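Local coordinates for protein hyaluronidase (Streptomyces koganeiensis, PDB 4UFQ) that probably degrades hyaluronan by hyalurononglucosaminidase activity and assembles from three copies of an elongated, strand-rich chain, at residues Gly200-Arg205 with Thr212-Ala217; Val145-Ala150 with His158-Gly163; Gly178-Val183 with Ala194-Gly199; Asn122-Arg127 with Phe135-Thr140. All coordinates share one frame; numbering follows the deposited sequence. Where two conformers were deposited one is given.

Interaction 1: residues Gly200-Arg205 with Thr212-Ala217; sequences GALLWR and TTIAPA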
# COMPACT_ATOMS: atom_id res chain seq x y z
N GLY B 200 -20.62 0.68 -30.73
CA GLY B 200 -21.72 0.89 -29.80
C GLY B 200 -22.54 -0.35 -29.48
O GLY B 200 -23.40 -0.32 -28.61
N ALA B 201 -22.30 -1.43 -30.22
CA ALA B 201 -22.99 -2.72 -30.03
C ALA B 201 -22.19 -3.60 -29.08
O ALA B 201 -20.98 -3.39 -28.90
CB ALA B 201 -23.15 -3.40 -31.37
N LEU B 202 -22.85 -4.60 -28.49
CA LEU B 202 -22.21 -5.56 -27.61
C LEU B 202 -22.03 -6.88 -28.35
O LEU B 202 -23.00 -7.40 -28.95
CB LEU B 202 -23.08 -5.76 -26.35
CG LEU B 202 -22.48 -6.69 -25.29
CD1 LEU B 202 -21.23 -6.09 -24.65
CD2 LEU B 202 -23.56 -6.99 -24.23
N LEU B 203 -20.80 -7.41 -28.35
CA LEU B 203 -20.44 -8.61 -29.11
C LEU B 203 -19.78 -9.64 -28.22
O LEU B 203 -19.13 -9.27 -27.23
CB LEU B 203 -19.48 -8.27 -30.26
CG LEU B 203 -20.06 -7.63 -31.53
CD1 LEU B 203 -20.56 -6.24 -31.29
CD2 LEU B 203 -19.04 -7.63 -32.67
N TRP B 204 -19.88 -10.92 -28.58
CA TRP B 204 -19.14 -12.01 -27.94
C TRP B 204 -18.44 -12.82 -29.00
O TRP B 204 -19.05 -13.26 -29.99
CB TRP B 204 -20.09 -12.96 -27.22
CG TRP B 204 -19.52 -14.23 -26.58
CD1 TRP B 204 -19.67 -15.51 -27.03
CD2 TRP B 204 -18.82 -14.33 -25.33
NE1 TRP B 204 -19.11 -16.39 -26.15
CE2 TRP B 204 -18.57 -15.69 -25.09
CE3 TRP B 204 -18.36 -13.39 -24.40
CZ2 TRP B 204 -17.93 -16.14 -23.95
CZ3 TRP B 204 -17.72 -13.84 -23.28
CH2 TRP B 204 -17.48 -15.20 -23.07
N ARG B 205 -17.14 -13.04 -28.79
CA ARG B 205 -16.37 -14.04 -29.50
C ARG B 205 -16.23 -15.26 -28.61
O ARG B 205 -15.67 -15.16 -27.52
CB ARG B 205 -15.00 -13.49 -29.90
CG ARG B 205 -14.03 -14.59 -30.36
CD ARG B 205 -12.68 -14.04 -30.79
NE ARG B 205 -12.74 -13.63 -32.18
CZ ARG B 205 -12.49 -14.42 -33.22
NH1 ARG B 205 -12.15 -15.69 -33.06
NH2 ARG B 205 -12.61 -13.93 -34.45
N THR B 212 -20.80 -13.10 -32.33
CA THR B 212 -22.23 -12.78 -32.27
C THR B 212 -22.44 -11.35 -31.79
O THR B 212 -21.85 -10.95 -30.80
CB THR B 212 -22.92 -13.70 -31.27
OG1 THR B 212 -22.75 -15.06 -31.68
CG2 THR B 212 -24.42 -13.42 -31.18
N THR B 213 -23.25 -10.57 -32.51
CA THR B 213 -23.69 -9.26 -32.02
C THR B 213 -24.92 -9.51 -31.13
O THR B 213 -26.00 -9.87 -31.62
CB THR B 213 -24.01 -8.30 -33.17
OG1 THR B 213 -22.85 -8.12 -34.00
CG2 THR B 213 -24.41 -6.94 -32.63
N ILE B 214 -24.71 -9.35 -29.83
CA ILE B 214 -25.75 -9.60 -28.84
C ILE B 214 -26.79 -8.49 -28.77
O ILE B 214 -27.98 -8.78 -28.65
CB ILE B 214 -25.10 -9.77 -27.45
CG1 ILE B 214 -24.21 -11.01 -27.47
CG2 ILE B 214 -26.15 -9.84 -26.35
CD1 ILE B 214 -23.23 -11.04 -26.29
N ALA B 215 -26.35 -7.23 -28.87
CA ALA B 215 -27.30 -6.12 -28.78
C ALA B 215 -26.78 -4.95 -29.57
O ALA B 215 -25.58 -4.69 -29.57
CB ALA B 215 -27.53 -5.71 -27.35
N PRO B 216 -27.68 -4.20 -30.20
CA PRO B 216 -27.22 -3.10 -31.07
C PRO B 216 -26.87 -1.81 -30.35
O PRO B 216 -27.23 -1.58 -29.19
CB PRO B 216 -28.44 -2.86 -31.98
CG PRO B 216 -29.61 -3.29 -31.16
CD PRO B 216 -29.12 -4.44 -30.32
N ALA B 217 -26.14 -0.95 -31.04
CA ALA B 217 -25.94 0.41 -30.59
C ALA B 217 -27.28 1.12 -30.47
O ALA B 217 -27.45 1.96 -29.59
CB ALA B 217 -25.05 1.16 -31.56
OXT ALA B 217 -28.21 0.87 -31.26
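L202 O takes two consecutive amides of the facing strand: I214 N at 2.7 Å, with a bent N-H (137°), and A215 N in a weak bond of 3.4 Å. Two residues facing one make a classic beta bulge, set in the last hairpin of the chain. On one side of it L202 N returns a 2.9 Å bond to A215 O; on the other W204 and T212 exchange bonds in both directions, T212 N lying 2.9 Å from W204 O. Between them comes the non-hydrogen-bonded pair L203 and T213, whose side chains extend together from the same face of the sheet, so that L203 CG packs on T213 OG1 at 3.8 Å.

I214, the extra residue of the bulge, directs its CB toward the strand 201-205. With CG1 beside its own backbone N (chi1 -64°), the side chain reaches along that strand, and CD1 ends 3.8 Å from W204 CB. CG2 touches L202 CD2 more loosely, at 4.4 Å. The indole of W204 leads away from 212-217, its NE1 bonded to G200 O of the third subunit. I214 packs on I214 of both other subunits, and OXT of A217 bonds to T210 of the second subunit. One carbonyl thus serves I214 N firmly and A215 N only weakly while an isoleucine is turned inward, consistent with an apolar centre to the trimer at this end.

Interaction 2: residues Val145-Ala150 with His158-Gly163; sequences VGIDRA and HIVQRG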
# COMPACT_ATOMS: atom_id res chain seq x y z
N VAL B 145 -5.31 -10.60 -9.17
CA VAL B 145 -6.14 -10.79 -7.98
C VAL B 145 -6.39 -12.30 -7.84
O VAL B 145 -7.22 -12.85 -8.56
CB VAL B 145 -7.47 -10.00 -8.03
CG1 VAL B 145 -8.26 -10.22 -6.74
CG2 VAL B 145 -7.26 -8.50 -8.27
N GLY B 146 -5.68 -12.97 -6.94
CA GLY B 146 -5.82 -14.40 -6.80
C GLY B 146 -5.13 -15.22 -7.87
O GLY B 146 -5.41 -16.42 -8.02
N ILE B 147 -4.22 -14.61 -8.63
CA ILE B 147 -3.46 -15.36 -9.62
C ILE B 147 -2.39 -16.19 -8.91
O ILE B 147 -2.08 -15.96 -7.73
CB ILE B 147 -2.82 -14.43 -10.70
CG1 ILE B 147 -1.83 -13.45 -10.05
CG2 ILE B 147 -3.91 -13.69 -11.48
CD1 ILE B 147 -1.03 -12.64 -11.07
N ASP B 148 -1.83 -17.15 -9.62
CA ASP B 148 -0.74 -17.94 -9.07
C ASP B 148 0.42 -17.01 -8.75
O ASP B 148 0.69 -16.07 -9.50
CB ASP B 148 -0.30 -19.01 -10.07
CG ASP B 148 -1.36 -20.08 -10.32
OD1 ASP B 148 -2.28 -20.25 -9.49
OD2 ASP B 148 -1.25 -20.78 -11.34
N ARG B 149 1.09 -17.25 -7.63
CA ARG B 149 2.13 -16.34 -7.18
C ARG B 149 3.21 -16.19 -8.24
O ARG B 149 3.71 -17.18 -8.79
CB ARG B 149 2.76 -16.80 -5.86
CG ARG B 149 3.72 -15.77 -5.27
CD ARG B 149 4.11 -16.10 -3.85
NE ARG B 149 2.94 -16.13 -2.96
CZ ARG B 149 3.02 -16.27 -1.64
NH1 ARG B 149 4.21 -16.38 -1.07
NH2 ARG B 149 1.92 -16.29 -0.90
N ALA B 150 3.54 -14.93 -8.53
CA ALA B 150 4.60 -14.53 -9.46
C ALA B 150 4.24 -14.73 -10.94
O ALA B 150 5.06 -14.46 -11.82
CB ALA B 150 5.95 -15.21 -9.13
N HIS B 158 -6.60 -9.12 -13.91
CA HIS B 158 -6.83 -10.56 -14.03
C HIS B 158 -7.29 -11.06 -12.67
O HIS B 158 -6.52 -10.99 -11.70
CB HIS B 158 -5.51 -11.23 -14.45
CG HIS B 158 -5.54 -12.73 -14.62
ND1 HIS B 158 -4.52 -13.40 -15.27
CD2 HIS B 158 -6.42 -13.68 -14.22
CE1 HIS B 158 -4.78 -14.70 -15.26
NE2 HIS B 158 -5.93 -14.90 -14.65
N ILE B 159 -8.54 -11.53 -12.58
CA ILE B 159 -9.14 -12.04 -11.34
C ILE B 159 -9.42 -13.50 -11.44
O ILE B 159 -9.97 -13.95 -12.45
CB ILE B 159 -10.50 -11.32 -11.03
CG1 ILE B 159 -10.34 -9.80 -11.09
CG2 ILE B 159 -11.05 -11.79 -9.68
CD1 ILE B 159 -11.66 -9.02 -11.04
N VAL B 160 -9.07 -14.26 -10.40
CA VAL B 160 -9.38 -15.68 -10.31
C VAL B 160 -10.29 -15.94 -9.11
O VAL B 160 -9.96 -15.58 -7.98
CB VAL B 160 -8.10 -16.53 -10.16
CG1 VAL B 160 -8.43 -18.02 -10.14
CG2 VAL B 160 -7.13 -16.21 -11.29
N GLN B 161 -11.44 -16.58 -9.36
CA GLN B 161 -12.36 -17.02 -8.32
C GLN B 161 -11.68 -18.13 -7.52
O GLN B 161 -11.36 -19.18 -8.08
CB GLN B 161 -13.65 -17.51 -8.98
CG GLN B 161 -14.83 -17.85 -8.06
CD GLN B 161 -16.11 -18.13 -8.85
OE1 GLN B 161 -16.23 -17.74 -10.01
NE2 GLN B 161 -17.06 -18.81 -8.23
N ARG B 162 -11.46 -17.89 -6.22
CA ARG B 162 -10.78 -18.84 -5.35
C ARG B 162 -11.66 -19.31 -4.20
O ARG B 162 -12.65 -18.66 -3.85
CB ARG B 162 -9.51 -18.21 -4.76
CG ARG B 162 -8.47 -17.84 -5.80
CD ARG B 162 -7.80 -19.09 -6.35
NE ARG B 162 -6.72 -18.72 -7.25
CZ ARG B 162 -5.93 -19.59 -7.89
NH1 ARG B 162 -6.10 -20.90 -7.77
NH2 ARG B 162 -4.97 -19.12 -8.68
N GLY B 163 -11.29 -20.44 -3.60
CA GLY B 163 -11.90 -20.89 -2.36
C GLY B 163 -13.39 -21.14 -2.52
O GLY B 163 -13.83 -21.73 -3.52
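R162 grips a single backbone oxygen side-on with two nitrogens: NE and NH2 both donate to G146 O, each at 2.8 Å. The oxygen lies within a few degrees of the guanidinium plane, and both donors lie in the plane of the carbonyl. NH2 also forms a salt bridge with D148 OD1 at 3.0 Å, but less flatly, meeting the oxygen from above the carboxylate plane, with the two groups turned 42° from each other. The arginine gets there by a bend at chi2 (-73°), which folds the side chain back, with V160 CG1 over the rim of one guanidinium face. Pairing with both the carbonyl and the aspartate fixes the rotation of the group, and D148 probably offsets its charge.

G146, with positive phi, takes the first position of a G1 beta bulge, in which G146 and I147 both face D133 of the strand 132-137. Just before this turn the backbone runs parallel to the strand 157-160: V145 N bonds to H158 O at 2.8 Å, and V160 N to V145 O at 3.0 Å. Past the turn, I147 sets CG2 over the centre of the H158 ring in a CH-pi contact, 3.7 Å from the centroid and 10° off the normal, while the same methyl touches V160 CG2 at 4.1 Å. The histidine is held at both nitrogens, ND1 by the amide of R154 and NE2 by E172 of the second subunit. H158, I159 and V160 also pair in parallel with a strand of that subunit, which carries the sheet across the interface.

Interaction 3: residues Gly178-Val183 with Ala194-Gly199; sequences GNAATV and ALYASG
The phenol ring of Y196 is approached obliquely by V183 CG1, which lies 4.1 Å from CE2 and 3.8 Å from OH, and at its root A180 CB rests 4.3 Å from Y196 CB. Because CG of the tyrosine sits between the backbone N and the carbonyl carbon (chi1 61°), the ring swings over to the loop 178-183 although its CB bond does not head there. The other flat group, the amide of N179, turns OD1 toward the end of the strand, and that oxygen accepts from G200 N.

A197 is the hub of the backbone contacts. A180 N donates to A197 O at 2.9 Å in an almost straight bond (172°), although the nitrogen stands 30° off the carbonyl plane. A water adds a second donor to A197 O at 3.1 Å and also donates to A180 O, tying loop to strand. Another water donates to G178 O and accepts from A197 N, at 3.0 Å. The methyl of A197 fits against G178 O, 3.5 Å from CB, while N179 packs on G192 of the second subunit.

Strand 193-198, to which the loop is fastened directly and through water, forms one margin of the C-terminal three-stranded antiparallel sheet within its chain. Its A194 and L195 pair antiparallel with a strand of the third subunit, a continuation between chains consistent with an interchain beta trimer, as in phage-fibre-like proteins.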
# COMPACT_ATOMS: atom_id res chain seq x y z
N GLY B 178 -16.33 0.45 -23.16
CA GLY B 178 -16.05 1.34 -24.27
C GLY B 178 -15.79 0.53 -25.52
O GLY B 178 -15.53 -0.67 -25.43
N ASN B 179 -15.85 1.16 -26.69
CA ASN B 179 -15.55 0.42 -27.91
C ASN B 179 -14.10 -0.08 -27.87
O ASN B 179 -13.18 0.67 -27.51
CB ASN B 179 -15.71 1.28 -29.15
CG ASN B 179 -17.18 1.63 -29.48
OD1 ASN B 179 -18.09 0.80 -29.33
ND2 ASN B 179 -17.39 2.86 -29.91
N ALA B 180 -13.88 -1.33 -28.27
CA ALA B 180 -12.53 -1.87 -28.35
C ALA B 180 -11.77 -1.21 -29.50
O ALA B 180 -12.28 -1.09 -30.62
CB ALA B 180 -12.57 -3.35 -28.55
N ALA B 181 -10.55 -0.77 -29.24
CA ALA B 181 -9.73 -0.16 -30.28
C ALA B 181 -9.29 -1.21 -31.30
O ALA B 181 -9.15 -0.91 -32.48
CB ALA B 181 -8.52 0.54 -29.69
N THR B 182 -9.11 -2.43 -30.82
CA THR B 182 -8.81 -3.54 -31.72
C THR B 182 -9.75 -4.69 -31.43
O THR B 182 -9.94 -5.10 -30.30
CB THR B 182 -7.34 -3.97 -31.65
OG1 THR B 182 -6.93 -4.09 -30.29
CG2 THR B 182 -6.46 -2.94 -32.37
N VAL B 183 -10.36 -5.20 -32.49
CA VAL B 183 -11.32 -6.29 -32.37
C VAL B 183 -10.58 -7.56 -31.94
O VAL B 183 -9.60 -7.94 -32.56
CB VAL B 183 -12.03 -6.49 -33.74
CG1 VAL B 183 -12.87 -7.72 -33.73
CG2 VAL B 183 -12.87 -5.25 -34.09
N ALA B 194 -14.62 -13.71 -25.27
CA ALA B 194 -14.30 -12.30 -25.15
C ALA B 194 -15.53 -11.46 -25.43
O ALA B 194 -16.13 -11.54 -26.50
CB ALA B 194 -13.18 -11.94 -26.14
N LEU B 195 -15.88 -10.61 -24.46
CA LEU B 195 -17.02 -9.72 -24.53
C LEU B 195 -16.47 -8.34 -24.85
O LEU B 195 -15.51 -7.89 -24.20
CB LEU B 195 -17.74 -9.70 -23.18
CG LEU B 195 -19.05 -8.91 -23.08
CD1 LEU B 195 -20.17 -9.55 -23.91
CD2 LEU B 195 -19.49 -8.76 -21.63
N TYR B 196 -16.98 -7.68 -25.87
CA TYR B 196 -16.47 -6.37 -26.23
C TYR B 196 -17.52 -5.54 -26.90
O TYR B 196 -18.52 -6.07 -27.39
CB TYR B 196 -15.22 -6.49 -27.14
CG TYR B 196 -15.44 -7.19 -28.47
CD1 TYR B 196 -15.50 -8.59 -28.54
CD2 TYR B 196 -15.57 -6.48 -29.63
CE1 TYR B 196 -15.67 -9.24 -29.76
CE2 TYR B 196 -15.74 -7.12 -30.85
CZ TYR B 196 -15.80 -8.50 -30.90
OH TYR B 196 -15.97 -9.15 -32.10
N ALA B 197 -17.30 -4.23 -26.90
CA ALA B 197 -18.14 -3.30 -27.64
C ALA B 197 -17.48 -2.92 -28.96
O ALA B 197 -16.25 -2.80 -29.06
CB ALA B 197 -18.48 -2.05 -26.79
N SER B 198 -18.32 -2.78 -29.98
CA SER B 198 -17.86 -2.45 -31.31
C SER B 198 -18.94 -1.60 -31.97
O SER B 198 -20.09 -2.05 -32.12
CB SER B 198 -17.60 -3.73 -32.08
OG SER B 198 -16.94 -3.43 -33.31
N GLY B 199 -18.60 -0.37 -32.33
CA GLY B 199 -19.55 0.54 -32.93
C GLY B 199 -20.77 0.77 -32.05
O GLY B 199 -21.85 1.03 -32.58
O HOH W 1 -14.73 -3.34 -25.73
O HOH W 2 -14.25 -2.90 -31.37

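Interaction 4: residues Asn122-Arg127 with Phe135-Thr140; sequences NLIALR and FVVKGT. With SO4 (sulfate ion), chain Q.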
# COMPACT_ATOMS: atom_id res chain seq x y z
N ASN B 122 7.59 -5.45 -8.94
CA ASN B 122 6.20 -5.23 -8.53
C ASN B 122 6.08 -3.91 -7.80
O ASN B 122 6.95 -3.58 -6.98
CB ASN B 122 5.72 -6.33 -7.57
CG ASN B 122 5.73 -7.69 -8.18
OD1 ASN B 122 5.30 -7.88 -9.33
ND2 ASN B 122 6.23 -8.67 -7.43
N LEU B 123 5.04 -3.16 -8.08
CA LEU B 123 4.79 -1.92 -7.36
C LEU B 123 4.23 -2.22 -5.97
O LEU B 123 4.61 -1.58 -4.97
CB LEU B 123 3.84 -1.02 -8.15
CG LEU B 123 4.26 -0.82 -9.61
CD1 LEU B 123 3.32 0.21 -10.28
CD2 LEU B 123 5.71 -0.39 -9.71
N ILE B 124 3.34 -3.20 -5.88
CA ILE B 124 2.84 -3.70 -4.61
C ILE B 124 2.56 -5.19 -4.78
O ILE B 124 2.10 -5.62 -5.84
CB ILE B 124 1.59 -2.91 -4.11
CG1 ILE B 124 1.19 -3.36 -2.71
CG2 ILE B 124 0.44 -3.04 -5.12
CD1 ILE B 124 0.18 -2.44 -2.03
N ALA B 125 2.87 -5.98 -3.75
CA ALA B 125 2.58 -7.40 -3.76
C ALA B 125 2.12 -7.81 -2.38
O ALA B 125 2.90 -7.71 -1.41
CB ALA B 125 3.81 -8.19 -4.14
N LEU B 126 0.87 -8.25 -2.29
CA LEU B 126 0.27 -8.72 -1.05
C LEU B 126 0.15 -10.23 -1.13
O LEU B 126 -0.65 -10.75 -1.93
CB LEU B 126 -1.09 -8.05 -0.78
CG LEU B 126 -1.10 -6.52 -0.93
CD1 LEU B 126 -2.48 -5.99 -0.59
CD2 LEU B 126 -0.01 -5.87 -0.04
N ARG B 127 0.97 -10.94 -0.34
CA ARG B 127 1.16 -12.38 -0.46
C ARG B 127 0.93 -13.08 0.86
O ARG B 127 1.88 -13.42 1.59
CB ARG B 127 2.56 -12.67 -1.02
CG ARG B 127 2.71 -12.30 -2.48
CD ARG B 127 4.14 -12.40 -3.03
NE ARG B 127 4.07 -12.26 -4.49
CZ ARG B 127 5.10 -12.31 -5.33
NH1 ARG B 127 6.33 -12.50 -4.87
NH2 ARG B 127 4.91 -12.16 -6.64
N PHE B 135 -3.07 -9.79 -4.10
CA PHE B 135 -3.19 -8.55 -4.87
C PHE B 135 -1.79 -8.13 -5.29
O PHE B 135 -0.90 -7.99 -4.44
CB PHE B 135 -3.85 -7.44 -4.03
CG PHE B 135 -3.97 -6.13 -4.75
CD1 PHE B 135 -4.84 -5.99 -5.82
CD2 PHE B 135 -3.22 -5.05 -4.35
CE1 PHE B 135 -4.95 -4.78 -6.48
CE2 PHE B 135 -3.32 -3.83 -5.00
CZ PHE B 135 -4.18 -3.70 -6.08
N VAL B 136 -1.57 -7.98 -6.58
CA VAL B 136 -0.27 -7.58 -7.10
C VAL B 136 -0.46 -6.60 -8.25
O VAL B 136 -1.36 -6.75 -9.09
CB VAL B 136 0.57 -8.80 -7.53
CG1 VAL B 136 -0.07 -9.54 -8.70
CG2 VAL B 136 2.01 -8.40 -7.86
N VAL B 137 0.37 -5.56 -8.25
CA VAL B 137 0.47 -4.63 -9.35
C VAL B 137 1.89 -4.77 -9.87
O VAL B 137 2.85 -4.45 -9.16
CB VAL B 137 0.14 -3.17 -8.95
CG1 VAL B 137 0.17 -2.26 -10.18
CG2 VAL B 137 -1.21 -3.04 -8.26
N LYS B 138 2.03 -5.31 -11.07
CA LYS B 138 3.34 -5.49 -11.68
C LYS B 138 3.94 -4.16 -12.12
O LYS B 138 3.25 -3.16 -12.26
CB LYS B 138 3.21 -6.42 -12.91
CG LYS B 138 2.38 -7.72 -12.69
CD LYS B 138 2.94 -8.66 -11.64
CE LYS B 138 4.21 -9.36 -12.03
NZ LYS B 138 4.80 -10.07 -10.84
N GLY B 139 5.25 -4.17 -12.36
CA GLY B 139 5.92 -3.02 -12.94
C GLY B 139 5.27 -2.52 -14.23
O GLY B 139 5.29 -1.33 -14.53
N THR B 140 4.71 -3.43 -15.03
CA THR B 140 3.99 -3.07 -16.25
C THR B 140 2.66 -2.35 -15.99
O THR B 140 2.08 -1.76 -16.91
CB THR B 140 3.61 -4.34 -17.03
OG1 THR B 140 2.86 -5.19 -16.16
CG2 THR B 140 4.86 -5.06 -17.54
S SO4 Q . 8.00 -11.79 -8.41
O1 SO4 Q . 8.88 -10.69 -7.99
O2 SO4 Q . 8.53 -12.41 -9.63
O3 SO4 Q . 6.62 -11.32 -8.61
O4 SO4 Q . 8.00 -12.81 -7.36
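N122 OD1 receives K138 NZ at 2.7 Å, in the carbonyl plane and on a lone pair. The two side chains lie side by side, and bends at chi2 and chi3 of the lysine (-61° and -71°) bring its ammonium round to the amide oxygen. The other arm of the amide, ND2, donates to sulfate O3 at 2.9 Å. R127 reaches the same ion from the far end of its strand, NH2 bonding to O3 at 2.7 Å and NH1 to O4 at 3.0 Å, with the sulfur near the guanidinium plane. K138 NZ also lies close to sulfate O3. The sulfate, probably from the crystallisation liquor, would help balance the gathered positive charge. Around this group, ND2 also donates to Q108 of the third subunit, and R127 NE makes a salt bridge with D133.

Beneath lies the hairpin that carries these groups. L126 N bonds to F135 O at 2.8 Å and V137 N to I124 O at 3.0 Å, then the pairing breaks into a classic beta bulge, where L123 and I124 both face V137. On the face away from the sulfate the side chains are apolar: I124 CG2 presses on V137 CG2 at 3.5 Å, and L126 CD1 lies alongside F135 CD2 at 3.9 Å. The F135 ring meets F135 of each other subunit edge-to-face. Strand 124-127 pairs in parallel with a strand of the third subunit, while 132-137 has the strand 143-145 as its antiparallel neighbour on the opposite flank, with I143 touching both F135 and V137.

Along the chain the four contacts follow in series, and none nests in or crosses another. Interaction 4 closes the hairpin of strands 124-127 and 132-137. Interaction 2 then closes the next loop, joining the same mixed sheet: I147 CD1 packs on V136 CG1 at 4.0 Å, and R149 lies against R127. After a gap, interaction 3 returns the loop 178-183 to strand 193-198, and interaction 1 closes the terminal hairpin beside it, L203 N meeting Y196 O at 2.8 Å. Two clusters result: centres are 12 Å apart between interactions 4 and 2, and 9 Å between 3 and 1, whereas those of 2 and 3 lie 25 Å apart. All four touch the third subunit.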